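Local atomic coordinates of long form salivary protein D7L1 (Culex quinquefasciatus, PDB entry 6V4C), a protein that binds and sequesters adenine nucleotides, ATP and ADP most tightly, inhibiting platelet aggregation and hemostasis in the vertebrate host, which modulates blood feeding by female mosquitoes. Residues A[152-157]-A[185-190]; A[167-170]-A[174-177]; A[178-183]-A[235-240]; A[189-194]-A[257-262]; A[204-209]-A[219-224]. All blocks are in the same frame, centred on the assembly; numbering follows the deposited sequence.

Contact 1: A[152-157]-A[185-190]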
# COMPACT_ATOMS: atom_id res chain seq x y z
N ARG A 152 3.19 11.11 -9.59
CA ARG A 152 3.88 12.40 -9.49
C ARG A 152 5.19 12.25 -8.73
O ARG A 152 6.21 12.84 -9.12
CB ARG A 152 2.96 13.42 -8.82
CG ARG A 152 3.59 14.78 -8.57
CD ARG A 152 4.03 15.44 -9.86
NE ARG A 152 4.63 16.76 -9.61
CZ ARG A 152 5.31 17.46 -10.51
NH1 ARG A 152 5.49 16.98 -11.73
NH2 ARG A 152 5.81 18.64 -10.18
N PHE A 153 5.19 11.44 -7.67
CA PHE A 153 6.42 11.20 -6.93
C PHE A 153 7.48 10.57 -7.82
O PHE A 153 8.66 10.96 -7.77
CB PHE A 153 6.13 10.31 -5.72
CG PHE A 153 7.34 10.04 -4.87
CD1 PHE A 153 7.80 10.99 -3.98
CD2 PHE A 153 8.01 8.83 -4.97
CE1 PHE A 153 8.92 10.74 -3.20
CE2 PHE A 153 9.12 8.58 -4.20
CZ PHE A 153 9.58 9.53 -3.31
N CYS A 154 7.09 9.60 -8.65
CA CYS A 154 8.04 8.99 -9.58
C CYS A 154 8.38 9.93 -10.73
O CYS A 154 9.53 9.98 -11.19
CB CYS A 154 7.48 7.67 -10.13
SG CYS A 154 7.30 6.33 -8.93
N GLY A 155 7.39 10.67 -11.23
CA GLY A 155 7.62 11.52 -12.39
C GLY A 155 8.63 12.61 -12.13
O GLY A 155 9.42 12.96 -13.01
N LYS A 156 8.63 13.17 -10.92
CA LYS A 156 9.57 14.23 -10.58
C LYS A 156 11.01 13.74 -10.58
O LYS A 156 11.94 14.56 -10.66
CB LYS A 156 9.22 14.84 -9.23
CG LYS A 156 7.93 15.64 -9.22
CD LYS A 156 7.53 16.03 -7.81
CE LYS A 156 8.58 16.92 -7.15
NZ LYS A 156 8.19 17.29 -5.76
N GLN A 157 11.23 12.43 -10.50
CA GLN A 157 12.59 11.90 -10.48
C GLN A 157 13.17 11.77 -11.88
O GLN A 157 14.39 11.83 -12.04
CB GLN A 157 12.62 10.53 -9.80
CG GLN A 157 12.06 10.50 -8.39
CD GLN A 157 12.04 9.10 -7.81
OE1 GLN A 157 12.99 8.34 -7.97
NE2 GLN A 157 10.95 8.75 -7.13
N ASN A 185 8.98 1.40 -14.04
CA ASN A 185 9.48 0.55 -12.96
C ASN A 185 9.12 1.13 -11.60
O ASN A 185 8.69 0.41 -10.69
CB ASN A 185 10.99 0.36 -13.09
CG ASN A 185 11.58 -0.46 -11.96
OD1 ASN A 185 11.38 -1.67 -11.89
ND2 ASN A 185 12.32 0.19 -11.07
N CYS A 186 9.28 2.45 -11.45
CA CYS A 186 8.96 3.10 -10.19
C CYS A 186 7.47 3.01 -9.88
O CYS A 186 7.08 2.71 -8.74
CB CYS A 186 9.42 4.56 -10.25
SG CYS A 186 9.18 5.56 -8.75
N THR A 187 6.61 3.24 -10.88
CA THR A 187 5.18 3.30 -10.62
C THR A 187 4.56 1.91 -10.47
O THR A 187 3.69 1.70 -9.62
CB THR A 187 4.46 4.11 -11.70
OG1 THR A 187 4.69 3.52 -12.98
CG2 THR A 187 4.98 5.55 -11.72
N THR A 188 5.00 0.95 -11.30
CA THR A 188 4.50 -0.42 -11.17
C THR A 188 4.86 -1.01 -9.82
O THR A 188 4.06 -1.72 -9.20
CB THR A 188 5.04 -1.28 -12.32
OG1 THR A 188 4.74 -0.66 -13.57
CG2 THR A 188 4.43 -2.67 -12.29
N ARG A 189 6.07 -0.72 -9.33
CA ARG A 189 6.44 -1.16 -7.98
C ARG A 189 5.69 -0.36 -6.92
O ARG A 189 5.27 -0.92 -5.90
CB ARG A 189 7.95 -1.06 -7.78
CG ARG A 189 8.76 -2.06 -8.60
CD ARG A 189 10.26 -1.83 -8.46
NE ARG A 189 11.04 -2.89 -9.10
CZ ARG A 189 11.47 -3.98 -8.48
NH1 ARG A 189 11.20 -4.17 -7.20
NH2 ARG A 189 12.17 -4.89 -9.15
N GLY A 190 5.50 0.94 -7.14
CA GLY A 190 4.77 1.75 -6.18
C GLY A 190 3.31 1.35 -6.06
O GLY A 190 2.73 1.40 -4.97
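The helical segments 152-157 and 185-190 run nearly antiparallel, their axes 9.2 Å apart at 159°, and they come nearest at Cys154 and Cys186, whose CA atoms are 6.0 Å apart. That closeness is set by a covalent bond: Cys154 SG and Cys186 SG are joined at 2.0 Å, with a CB-SG-SG-CB torsion of -77°. The two half-cystines leave their helices differently. Cys186 carries SG anti to its backbone N (chi1 -177°), whereas SG of Cys154 lies beside its own N and anti to the carbonyl carbon. Thr187 flanks the bridge with its methyl branch, CG2 lying 3.6 Å from Cys154 CB, while its hydroxyl is turned back to His183 O, one helical turn earlier. Near the other cysteine, the extended Gln157 side chain brings NE2 to 4.0 Å from Cys186 SG, a packing contact. The amide is held there by a hydrogen bond from NE2 to Phe153 O (3.2 Å), which the donor reaches from above the carbonyl plane. With no hydrogen bond between the segments, the disulfide is the main tie. Disulfide-linked helices of this kind are the hallmark of the odorant-binding protein fold of the PBP/GOBP family, here in the 138-246 family region.

Contact 2: A[167-170]-A[174-177]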
# COMPACT_ATOMS: atom_id res chain seq x y z
N CYS A 167 4.26 14.88 -20.69
CA CYS A 167 2.85 15.13 -20.95
C CYS A 167 2.21 14.01 -21.76
O CYS A 167 1.00 13.80 -21.66
CB CYS A 167 2.67 16.49 -21.62
SG CYS A 167 3.30 17.86 -20.62
N ASN A 168 3.00 13.29 -22.56
CA ASN A 168 2.47 12.09 -23.21
C ASN A 168 2.13 11.01 -22.18
O ASN A 168 1.12 10.31 -22.33
CB ASN A 168 3.46 11.56 -24.24
CG ASN A 168 3.47 12.38 -25.52
OD1 ASN A 168 2.52 13.11 -25.81
ND2 ASN A 168 4.55 12.28 -26.28
N VAL A 169 2.96 10.87 -21.14
CA VAL A 169 2.65 9.94 -20.06
C VAL A 169 1.34 10.33 -19.38
O VAL A 169 0.49 9.48 -19.10
CB VAL A 169 3.81 9.88 -19.05
CG1 VAL A 169 3.43 9.01 -17.85
CG2 VAL A 169 5.07 9.35 -19.72
N ARG A 170 1.17 11.63 -19.12
CA ARG A 170 -0.07 12.11 -18.51
C ARG A 170 -1.26 11.86 -19.43
O ARG A 170 -2.34 11.47 -18.97
CB ARG A 170 0.05 13.60 -18.20
CG ARG A 170 1.03 13.95 -17.09
CD ARG A 170 0.53 13.43 -15.75
NE ARG A 170 -0.91 13.66 -15.59
CZ ARG A 170 -1.67 12.99 -14.74
NH1 ARG A 170 -1.15 12.05 -13.97
NH2 ARG A 170 -2.97 13.25 -14.67
N PHE A 174 1.43 6.14 -21.43
CA PHE A 174 2.55 5.38 -21.95
C PHE A 174 3.45 6.33 -22.73
O PHE A 174 3.00 7.37 -23.22
CB PHE A 174 2.08 4.22 -22.84
CG PHE A 174 3.19 3.31 -23.27
CD1 PHE A 174 3.70 2.35 -22.40
CD2 PHE A 174 3.73 3.40 -24.54
CE1 PHE A 174 4.72 1.51 -22.80
CE2 PHE A 174 4.75 2.56 -24.94
CZ PHE A 174 5.24 1.61 -24.07
N SER A 175 4.72 5.96 -22.82
CA SER A 175 5.68 6.74 -23.59
C SER A 175 6.74 5.81 -24.14
O SER A 175 7.16 4.86 -23.47
CB SER A 175 6.34 7.82 -22.73
OG SER A 175 7.42 8.43 -23.41
N ASP A 176 7.18 6.09 -25.37
CA ASP A 176 8.25 5.34 -26.01
C ASP A 176 9.64 5.85 -25.63
O ASP A 176 10.63 5.18 -25.95
CB ASP A 176 8.10 5.44 -27.53
CG ASP A 176 8.04 6.87 -28.02
OD1 ASP A 176 7.12 7.61 -27.60
OD2 ASP A 176 8.92 7.27 -28.81
N ASP A 177 9.73 7.00 -24.96
CA ASP A 177 11.02 7.60 -24.67
C ASP A 177 11.80 6.74 -23.66
O ASP A 177 11.21 5.97 -22.91
CB ASP A 177 10.84 9.02 -24.16
CG ASP A 177 10.52 9.08 -22.68
OD1 ASP A 177 9.39 8.69 -22.29
OD2 ASP A 177 11.40 9.50 -21.90
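Val169 and Ser175 meet side chain to side chain where the chain doubles back between two helices of the odorant-binding protein fold: segment 167-170 belongs to helix 164-172, and the loop segment 174-177 leads on to helix 179-190. Only the CG2 branch of Val169 does the touching, lying 3.6 Å from Ser175 CB. It stands beside the valine's own backbone N, while CG1 is anti to that N (chi1 174°) and packs instead on His183. Both Val169 and Ser175 also lie against Phe180, so the small aliphatic contact forms part of the packing against helix 179-190.

The backbones approach closely as well. Val169 CA and Phe174 CA are 4.9 Å apart, and Asn168 O and Phe174 O lie 3.6 Å from each other as a plain contact between two acceptors. No hydrogen bond links the segments. Extended backbone angles at Phe174 and Ser175 turn their CB atoms to different sides, that of Phe174 away from the helix and that of Ser175 toward it. The Phe174 ring packs with Phe180 and makes a cation-pi contact with Lys241.

Beyond Ser175 the chain turns toward the next helix, and the Asp177 side chain caps it: Asp177 OD2 accepts a hydrogen bond from the backbone N of Lys179.

Contact 3: A[178-183]-A[235-240]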
# COMPACT_ATOMS: atom_id res chain seq x y z
N PRO A 178 13.13 6.87 -23.64
CA PRO A 178 13.93 5.97 -22.80
C PRO A 178 13.73 6.14 -21.30
O PRO A 178 13.99 5.20 -20.55
CB PRO A 178 15.38 6.29 -23.21
CG PRO A 178 15.31 7.68 -23.77
CD PRO A 178 13.98 7.74 -24.47
N LYS A 179 13.27 7.31 -20.84
CA LYS A 179 13.05 7.52 -19.42
C LYS A 179 11.86 6.73 -18.89
O LYS A 179 11.76 6.53 -17.67
CB LYS A 179 12.83 9.01 -19.13
CG LYS A 179 14.02 9.91 -19.41
CD LYS A 179 13.57 11.36 -19.44
CE LYS A 179 14.73 12.32 -19.28
NZ LYS A 179 14.27 13.74 -19.29
N PHE A 180 10.95 6.29 -19.76
CA PHE A 180 9.76 5.59 -19.30
C PHE A 180 10.06 4.22 -18.72
O PHE A 180 9.25 3.69 -17.96
CB PHE A 180 8.72 5.49 -20.41
CG PHE A 180 7.36 5.04 -19.93
CD1 PHE A 180 6.52 5.93 -19.28
CD2 PHE A 180 6.94 3.74 -20.11
CE1 PHE A 180 5.27 5.53 -18.83
CE2 PHE A 180 5.69 3.33 -19.66
CZ PHE A 180 4.86 4.22 -19.02
N ILE A 181 11.22 3.64 -19.04
CA ILE A 181 11.60 2.37 -18.42
C ILE A 181 11.81 2.56 -16.92
O ILE A 181 11.32 1.78 -16.10
CB ILE A 181 12.83 1.77 -19.12
CG1 ILE A 181 12.47 1.37 -20.55
CG2 ILE A 181 13.35 0.57 -18.35
CD1 ILE A 181 13.60 0.73 -21.32
N LYS A 182 12.53 3.62 -16.54
CA LYS A 182 12.72 3.91 -15.12
C LYS A 182 11.41 4.34 -14.46
O LYS A 182 11.13 3.96 -13.32
CB LYS A 182 13.76 5.01 -14.94
CG LYS A 182 15.16 4.67 -15.39
CD LYS A 182 16.09 5.84 -15.09
CE LYS A 182 17.41 5.75 -15.85
NZ LYS A 182 18.22 6.98 -15.66
N HIS A 183 10.61 5.14 -15.17
CA HIS A 183 9.38 5.67 -14.58
C HIS A 183 8.36 4.57 -14.34
O HIS A 183 7.76 4.49 -13.26
CB HIS A 183 8.81 6.77 -15.47
CG HIS A 183 7.60 7.45 -14.90
ND1 HIS A 183 6.35 7.34 -15.47
CD2 HIS A 183 7.45 8.24 -13.82
CE1 HIS A 183 5.48 8.03 -14.76
NE2 HIS A 183 6.13 8.59 -13.75
N LYS A 235 11.70 -4.87 -17.37
CA LYS A 235 10.68 -5.85 -17.01
C LYS A 235 9.34 -5.19 -16.71
O LYS A 235 8.31 -5.57 -17.29
CB LYS A 235 11.15 -6.68 -15.81
CG LYS A 235 10.29 -7.89 -15.53
CD LYS A 235 10.81 -8.69 -14.35
CE LYS A 235 10.02 -9.97 -14.15
NZ LYS A 235 10.44 -10.70 -12.93
N ALA A 236 9.32 -4.21 -15.81
CA ALA A 236 8.06 -3.56 -15.45
C ALA A 236 7.44 -2.88 -16.66
O ALA A 236 6.23 -3.00 -16.90
CB ALA A 236 8.29 -2.55 -14.32
N ARG A 237 8.25 -2.17 -17.45
CA ARG A 237 7.73 -1.49 -18.64
C ARG A 237 7.03 -2.48 -19.57
O ARG A 237 5.95 -2.19 -20.09
CB ARG A 237 8.88 -0.78 -19.37
CG ARG A 237 8.46 0.26 -20.41
CD ARG A 237 8.16 -0.35 -21.78
NE ARG A 237 9.21 -1.26 -22.22
CZ ARG A 237 10.25 -0.91 -22.96
NH1 ARG A 237 10.39 0.35 -23.36
NH2 ARG A 237 11.16 -1.81 -23.32
N ASP A 238 7.64 -3.65 -19.79
CA ASP A 238 7.08 -4.60 -20.74
C ASP A 238 5.77 -5.18 -20.24
O ASP A 238 4.80 -5.30 -21.01
CB ASP A 238 8.10 -5.71 -21.03
CG ASP A 238 9.37 -5.17 -21.69
OD1 ASP A 238 9.30 -4.12 -22.36
OD2 ASP A 238 10.43 -5.81 -21.53
N TYR A 239 5.70 -5.56 -18.96
CA TYR A 239 4.44 -6.05 -18.41
C TYR A 239 3.40 -4.95 -18.36
O TYR A 239 2.22 -5.19 -18.65
CB TYR A 239 4.67 -6.65 -17.02
CG TYR A 239 5.26 -8.04 -17.05
CD1 TYR A 239 4.50 -9.12 -17.49
CD2 TYR A 239 6.56 -8.28 -16.62
CE1 TYR A 239 5.03 -10.41 -17.51
CE2 TYR A 239 7.09 -9.56 -16.63
CZ TYR A 239 6.32 -10.62 -17.08
OH TYR A 239 6.85 -11.89 -17.10
N TYR A 240 3.81 -3.74 -18.00
CA TYR A 240 2.93 -2.58 -18.04
C TYR A 240 2.31 -2.42 -19.42
O TYR A 240 1.09 -2.26 -19.55
CB TYR A 240 3.75 -1.34 -17.66
CG TYR A 240 3.02 -0.02 -17.59
CD1 TYR A 240 2.71 0.69 -18.74
CD2 TYR A 240 2.72 0.56 -16.36
CE1 TYR A 240 2.07 1.91 -18.68
CE2 TYR A 240 2.08 1.79 -16.29
CZ TYR A 240 1.76 2.46 -17.45
OH TYR A 240 1.13 3.68 -17.40
O HOH W 1 10.84 -1.06 -16.72
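Aromatic packing comes first: Phe180 sends the edge of its ring toward the face of Tyr240, a T-shaped pair with planes at 75° and centroids 5.4 Å apart. The leading atom is Phe180 CZ, 3.6 Å from Tyr240 CE1. CG is anti to the backbone N in both residues (chi1 -168° for Phe180), and the ring of Phe180 reaches Tyr240 with its far edge. The hydroxyl of Tyr240 is bonded elsewhere, to Gly173 O, which ties this ring to the turn after helix 164-172.

Non-polar packing of the other side chains centres on Arg237. Its CG lies at the rim of the Phe180 ring, 3.8 Å from CD2, and its chain then bends at chi2 and chi3, bringing the guanidinium across Ile181 at a slant. Ile181 CG1 sits over one face of that group, toward its rim, 3.6 Å from Arg237 NH1. The helices 179-190 and 235-247 that carry these residues belong to the all-helical PBP/GOBP fold, and their short segments cross at 90° with axes 8.4 Å apart, consistent with direct contact being limited to Phe180, Ile181, Arg237 and Tyr240.

Polar interactions hold the guanidinium in place from within its own helix. Arg237 grips Asp238 side-on, NE and NH2 both donating to OD1, the NE bond being 2.9 Å. Asp238 OD2 in turn accepts from Ser234 OG and Lys231 N. Across the crossing, one water connects the backbones: it donates to Ile181 O and accepts from Arg237 N, at 2.9 Å from each.

Contact 4: A[189-194]-A[257-262]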
# COMPACT_ATOMS: atom_id res chain seq x y z
N ARG A 189 6.07 -0.72 -9.33
CA ARG A 189 6.44 -1.16 -7.98
C ARG A 189 5.69 -0.36 -6.92
O ARG A 189 5.27 -0.92 -5.90
CB ARG A 189 7.95 -1.06 -7.78
CG ARG A 189 8.76 -2.06 -8.60
CD ARG A 189 10.26 -1.83 -8.46
NE ARG A 189 11.04 -2.89 -9.10
CZ ARG A 189 11.47 -3.98 -8.48
NH1 ARG A 189 11.20 -4.17 -7.20
NH2 ARG A 189 12.17 -4.89 -9.15
N GLY A 190 5.50 0.94 -7.14
CA GLY A 190 4.77 1.75 -6.18
C GLY A 190 3.31 1.35 -6.06
O GLY A 190 2.73 1.40 -4.97
N MET A 191 2.70 0.94 -7.17
CA MET A 191 1.34 0.41 -7.16
C MET A 191 1.26 -1.00 -6.62
O MET A 191 0.15 -1.52 -6.44
CB MET A 191 0.76 0.40 -8.58
CG MET A 191 0.46 1.76 -9.18
SD MET A 191 -0.41 1.61 -10.76
CE MET A 191 0.87 0.91 -11.81
N ARG A 192 2.40 -1.65 -6.37
CA ARG A 192 2.47 -3.06 -5.98
C ARG A 192 1.97 -4.00 -7.08
O ARG A 192 1.70 -5.17 -6.82
CB ARG A 192 1.78 -3.34 -4.64
CG ARG A 192 2.63 -3.07 -3.40
CD ARG A 192 2.94 -1.58 -3.20
NE ARG A 192 3.50 -1.32 -1.87
CZ ARG A 192 3.80 -0.11 -1.41
NH1 ARG A 192 3.63 0.96 -2.17
NH2 ARG A 192 4.29 0.02 -0.19
N TRP A 193 1.84 -3.50 -8.31
CA TRP A 193 1.64 -4.41 -9.44
C TRP A 193 2.84 -5.32 -9.62
O TRP A 193 2.70 -6.49 -10.00
CB TRP A 193 1.39 -3.62 -10.73
CG TRP A 193 0.02 -3.01 -10.82
CD1 TRP A 193 -0.87 -2.82 -9.81
CD2 TRP A 193 -0.62 -2.53 -12.01
NE1 TRP A 193 -2.02 -2.24 -10.29
CE2 TRP A 193 -1.89 -2.05 -11.64
CE3 TRP A 193 -0.24 -2.46 -13.36
CZ2 TRP A 193 -2.78 -1.51 -12.56
CZ3 TRP A 193 -1.12 -1.92 -14.27
CH2 TRP A 193 -2.38 -1.45 -13.87
N MET A 194 4.04 -4.79 -9.37
CA MET A 194 5.26 -5.57 -9.29
C MET A 194 5.69 -5.60 -7.83
O MET A 194 5.77 -4.54 -7.19
CB MET A 194 6.37 -4.95 -10.15
CG MET A 194 7.64 -5.79 -10.25
SD MET A 194 9.01 -4.92 -11.03
CE MET A 194 9.17 -5.77 -12.60
N ASP A 257 -5.95 6.17 -13.36
CA ASP A 257 -6.34 7.46 -12.80
C ASP A 257 -6.88 7.30 -11.39
O ASP A 257 -6.56 8.10 -10.50
CB ASP A 257 -7.40 8.13 -13.69
CG ASP A 257 -6.82 8.67 -14.98
OD1 ASP A 257 -5.60 8.94 -15.04
OD2 ASP A 257 -7.60 8.83 -15.94
N TYR A 258 -7.69 6.27 -11.15
CA TYR A 258 -8.26 6.09 -9.82
C TYR A 258 -7.20 5.61 -8.83
O TYR A 258 -7.18 6.05 -7.68
CB TYR A 258 -9.44 5.12 -9.89
CG TYR A 258 -10.31 5.11 -8.66
CD1 TYR A 258 -10.64 6.29 -8.01
CD2 TYR A 258 -10.82 3.92 -8.16
CE1 TYR A 258 -11.44 6.29 -6.88
CE2 TYR A 258 -11.62 3.91 -7.04
CZ TYR A 258 -11.93 5.09 -6.40
OH TYR A 258 -12.73 5.07 -5.29
N ILE A 259 -6.31 4.71 -9.27
CA ILE A 259 -5.15 4.37 -8.44
C ILE A 259 -4.38 5.62 -8.05
O ILE A 259 -4.02 5.81 -6.88
CB ILE A 259 -4.25 3.35 -9.17
CG1 ILE A 259 -4.92 1.98 -9.24
CG2 ILE A 259 -2.89 3.26 -8.48
CD1 ILE A 259 -4.19 0.98 -10.14
N GLU A 260 -4.12 6.50 -9.02
CA GLU A 260 -3.35 7.71 -8.74
C GLU A 260 -4.03 8.57 -7.68
O GLU A 260 -3.38 9.02 -6.72
CB GLU A 260 -3.14 8.52 -10.02
CG GLU A 260 -2.39 9.81 -9.76
CD GLU A 260 -1.80 10.42 -11.00
OE1 GLU A 260 -2.28 10.12 -12.12
OE2 GLU A 260 -0.84 11.21 -10.86
N VAL A 261 -5.33 8.81 -7.83
CA VAL A 261 -6.06 9.63 -6.86
C VAL A 261 -5.98 9.02 -5.47
O VAL A 261 -5.76 9.72 -4.47
CB VAL A 261 -7.51 9.85 -7.32
CG1 VAL A 261 -8.36 10.38 -6.17
CG2 VAL A 261 -7.55 10.82 -8.49
N ARG A 262 -6.14 7.70 -5.37
CA ARG A 262 -6.12 7.04 -4.07
C ARG A 262 -4.72 7.00 -3.46
O ARG A 262 -4.60 6.89 -2.23
CB ARG A 262 -6.67 5.61 -4.19
CG ARG A 262 -8.13 5.54 -4.60
CD ARG A 262 -8.40 4.31 -5.46
NE ARG A 262 -8.08 3.07 -4.77
CZ ARG A 262 -7.79 1.92 -5.38
NH1 ARG A 262 -7.77 1.86 -6.71
NH2 ARG A 262 -7.52 0.84 -4.66
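A Schellman motif at the end of helix 179-190 delivers Met191 and Trp193 to Ile259 of helix 249-263. The chain leaves helical geometry at Arg192, whose phi is positive (65°), and Arg192 N bonds back to Arg189 O at 3.0 Å. The Arg192 side chain curls back onto the same turn, NH1 donating to Gly190 O at 3.0 Å with the oxygen in the guanidinium plane; NH1 also forms a salt bridge with Glu9.

Ile259 is the one residue of 257-262 that touches the other segment, and its CG2 and CD1 methyls have different partners. The CG2 branch meets the middle of the Met191 chain, 3.7 Å from CG, and the two side chains cross at about a right angle. CD1 reaches farther, to 3.7 Å from Trp193 CZ2, at an oblique approach to the indole, and also lies beside Met191 SD. This is interior packing with no hydrogen bond between the segments, and it joins the end of helix 179-190, within the PBP/GOBP family region, to helix 249-263.

The methionine is bent at chi3 (-69°), which folds CE over the centre of the Trp193 ring, 3.7 Å above its plane. Met191 therefore packs on both Ile259 and Trp193, and the three form one buried apolar cluster. It lies near the nucleotide site: the side chain of Ile259 is about 8 Å from that of the ADP-binding Tyr266 and about 11 Å from bound ADP. The indole continues the apolar surface toward helix 202-211, where it packs on Ile205.

Contact 5: A[204-209]-A[219-224]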
# COMPACT_ATOMS: atom_id res chain seq x y z
N ALA A 204 -3.04 -7.86 -7.44
CA ALA A 204 -2.94 -6.41 -7.24
C ALA A 204 -3.49 -5.65 -8.43
O ALA A 204 -4.12 -4.60 -8.27
CB ALA A 204 -1.49 -6.02 -6.96
N ILE A 205 -3.25 -6.15 -9.64
CA ILE A 205 -3.80 -5.52 -10.84
C ILE A 205 -5.32 -5.60 -10.82
O ILE A 205 -6.01 -4.62 -11.11
CB ILE A 205 -3.21 -6.17 -12.10
CG1 ILE A 205 -1.69 -5.99 -12.12
CG2 ILE A 205 -3.83 -5.56 -13.35
CD1 ILE A 205 -0.98 -7.00 -13.02
N LEU A 206 -5.86 -6.77 -10.46
CA LEU A 206 -7.31 -6.95 -10.44
C LEU A 206 -7.98 -6.05 -9.41
O LEU A 206 -9.13 -5.65 -9.60
CB LEU A 206 -7.65 -8.42 -10.15
CG LEU A 206 -7.10 -9.44 -11.15
CD1 LEU A 206 -7.50 -10.86 -10.77
CD2 LEU A 206 -7.58 -9.10 -12.56
N ARG A 207 -7.28 -5.73 -8.31
CA ARG A 207 -7.83 -4.78 -7.35
C ARG A 207 -8.13 -3.44 -8.00
O ARG A 207 -9.15 -2.82 -7.72
CB ARG A 207 -6.87 -4.60 -6.17
CG ARG A 207 -6.72 -5.82 -5.28
CD ARG A 207 -5.75 -5.54 -4.13
NE ARG A 207 -6.28 -4.56 -3.19
CZ ARG A 207 -6.97 -4.88 -2.09
NH1 ARG A 207 -7.21 -6.15 -1.80
NH2 ARG A 207 -7.41 -3.92 -1.28
N GLY A 208 -7.23 -2.99 -8.88
CA GLY A 208 -7.45 -1.73 -9.57
C GLY A 208 -8.67 -1.76 -10.48
O GLY A 208 -9.39 -0.77 -10.59
N LEU A 209 -8.92 -2.90 -11.13
CA LEU A 209 -10.08 -3.03 -12.00
C LEU A 209 -11.37 -3.04 -11.19
O LEU A 209 -12.36 -2.38 -11.55
CB LEU A 209 -9.97 -4.30 -12.84
CG LEU A 209 -9.06 -4.27 -14.07
CD1 LEU A 209 -8.77 -5.70 -14.51
CD2 LEU A 209 -9.72 -3.49 -15.18
N ASP A 219 -9.64 -12.85 -16.56
CA ASP A 219 -8.94 -13.78 -17.45
C ASP A 219 -8.30 -13.05 -18.64
O ASP A 219 -7.44 -13.61 -19.32
CB ASP A 219 -9.90 -14.93 -17.86
CG ASP A 219 -10.18 -15.92 -16.70
OD1 ASP A 219 -9.24 -16.08 -15.89
OD2 ASP A 219 -11.29 -16.54 -16.57
N VAL A 220 -8.68 -11.79 -18.87
CA VAL A 220 -7.97 -10.97 -19.85
C VAL A 220 -6.62 -10.53 -19.29
O VAL A 220 -5.60 -10.56 -20.00
CB VAL A 220 -8.84 -9.77 -20.27
CG1 VAL A 220 -7.99 -8.72 -20.93
CG2 VAL A 220 -9.96 -10.23 -21.20
N VAL A 221 -6.53 -10.05 -18.09
CA VAL A 221 -5.26 -9.68 -17.46
C VAL A 221 -4.33 -10.88 -17.37
O VAL A 221 -3.24 -10.74 -17.55
CB VAL A 221 -5.53 -9.11 -16.07
CG1 VAL A 221 -4.31 -9.03 -15.28
CG2 VAL A 221 -6.25 -7.81 -16.04
N LYS A 222 -4.85 -12.03 -17.02
CA LYS A 222 -4.02 -13.24 -16.86
C LYS A 222 -3.35 -13.64 -18.17
O LYS A 222 -2.33 -13.87 -18.16
CB LYS A 222 -4.74 -14.30 -16.04
N LYS A 223 -4.01 -13.50 -19.26
CA LYS A 223 -3.47 -13.81 -20.59
C LYS A 223 -2.45 -12.78 -20.98
O LYS A 223 -1.53 -13.15 -21.41
CB LYS A 223 -4.63 -13.89 -21.58
CG LYS A 223 -4.30 -14.14 -23.02
CD LYS A 223 -5.45 -13.97 -23.98
CE LYS A 223 -5.04 -13.95 -25.44
NZ LYS A 223 -6.17 -13.96 -26.41
N SER A 224 -2.68 -11.52 -20.73
CA SER A 224 -1.68 -10.51 -21.05
C SER A 224 -0.36 -10.79 -20.34
O SER A 224 0.71 -10.69 -20.95
CB SER A 224 -2.21 -9.12 -20.67
OG SER A 224 -3.37 -8.80 -21.41
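Val221 is the bump of this contact, set against Ile205, Leu206 and Leu209 of a neighbouring helix in the helical PBP/GOBP fold. The two segments, on helices 202-211 and 218-226, run roughly antiparallel, with axes 10.5 Å apart at 142°. At this separation only side chains bridge the gap; even the nearest CA atoms, those of Leu206 and Val221, are 7.8 Å apart.

The valine's CB points toward the other helix, and its two methyls divide the partners between them. CG1, anti to the valine's backbone N (chi1 166°), faces the Ile205 side of the hollow, where CG2 of that residue lies at 4.0 Å. The valine's own CG2 fills the part between the two leucines. Leu206 passes alongside in the opposite direction, its CD2 lying 3.9 Å from Val221 CG2, while Leu209 meets the valine tip to tip. Ile205 and Leu209, one turn apart, and Leu206 beside them thus form the hollow around a single branched residue.

The patch is wholly apolar, with no hydrogen bond between the segments. Behind it, Ile205 also packs on Leu225, and Leu209 packs on Leu251 and Val255, which joins the patch to helix 249-263. The shortest approach across the gap is between Leu209 CD1 and Val221 CG2, at 3.6 Å.

Helix 179-190 is the common element: contacts 1, 3 and 4 all use it, with centres 9 to 15 Å apart, and contacts 1 and 4 share Arg189 and Gly190. Contact 2 lies within the span between the segments of contact 1, just ahead of helix 179-190, and packs against contact 3; a salt bridge from Arg170 to Glu260 links it to contact 4, about 17 Å away between centres. Contact 5 falls within the chain span bounded by contact 4's segments and touches it where Arg192 O meets Ala204 CB. Along the chain, contacts 1 and 3 interlock. Together they tie helices 150-158 to 249-263 into one compact body, whose contact 4 lies nearest the chain's centre and toward the ADP site.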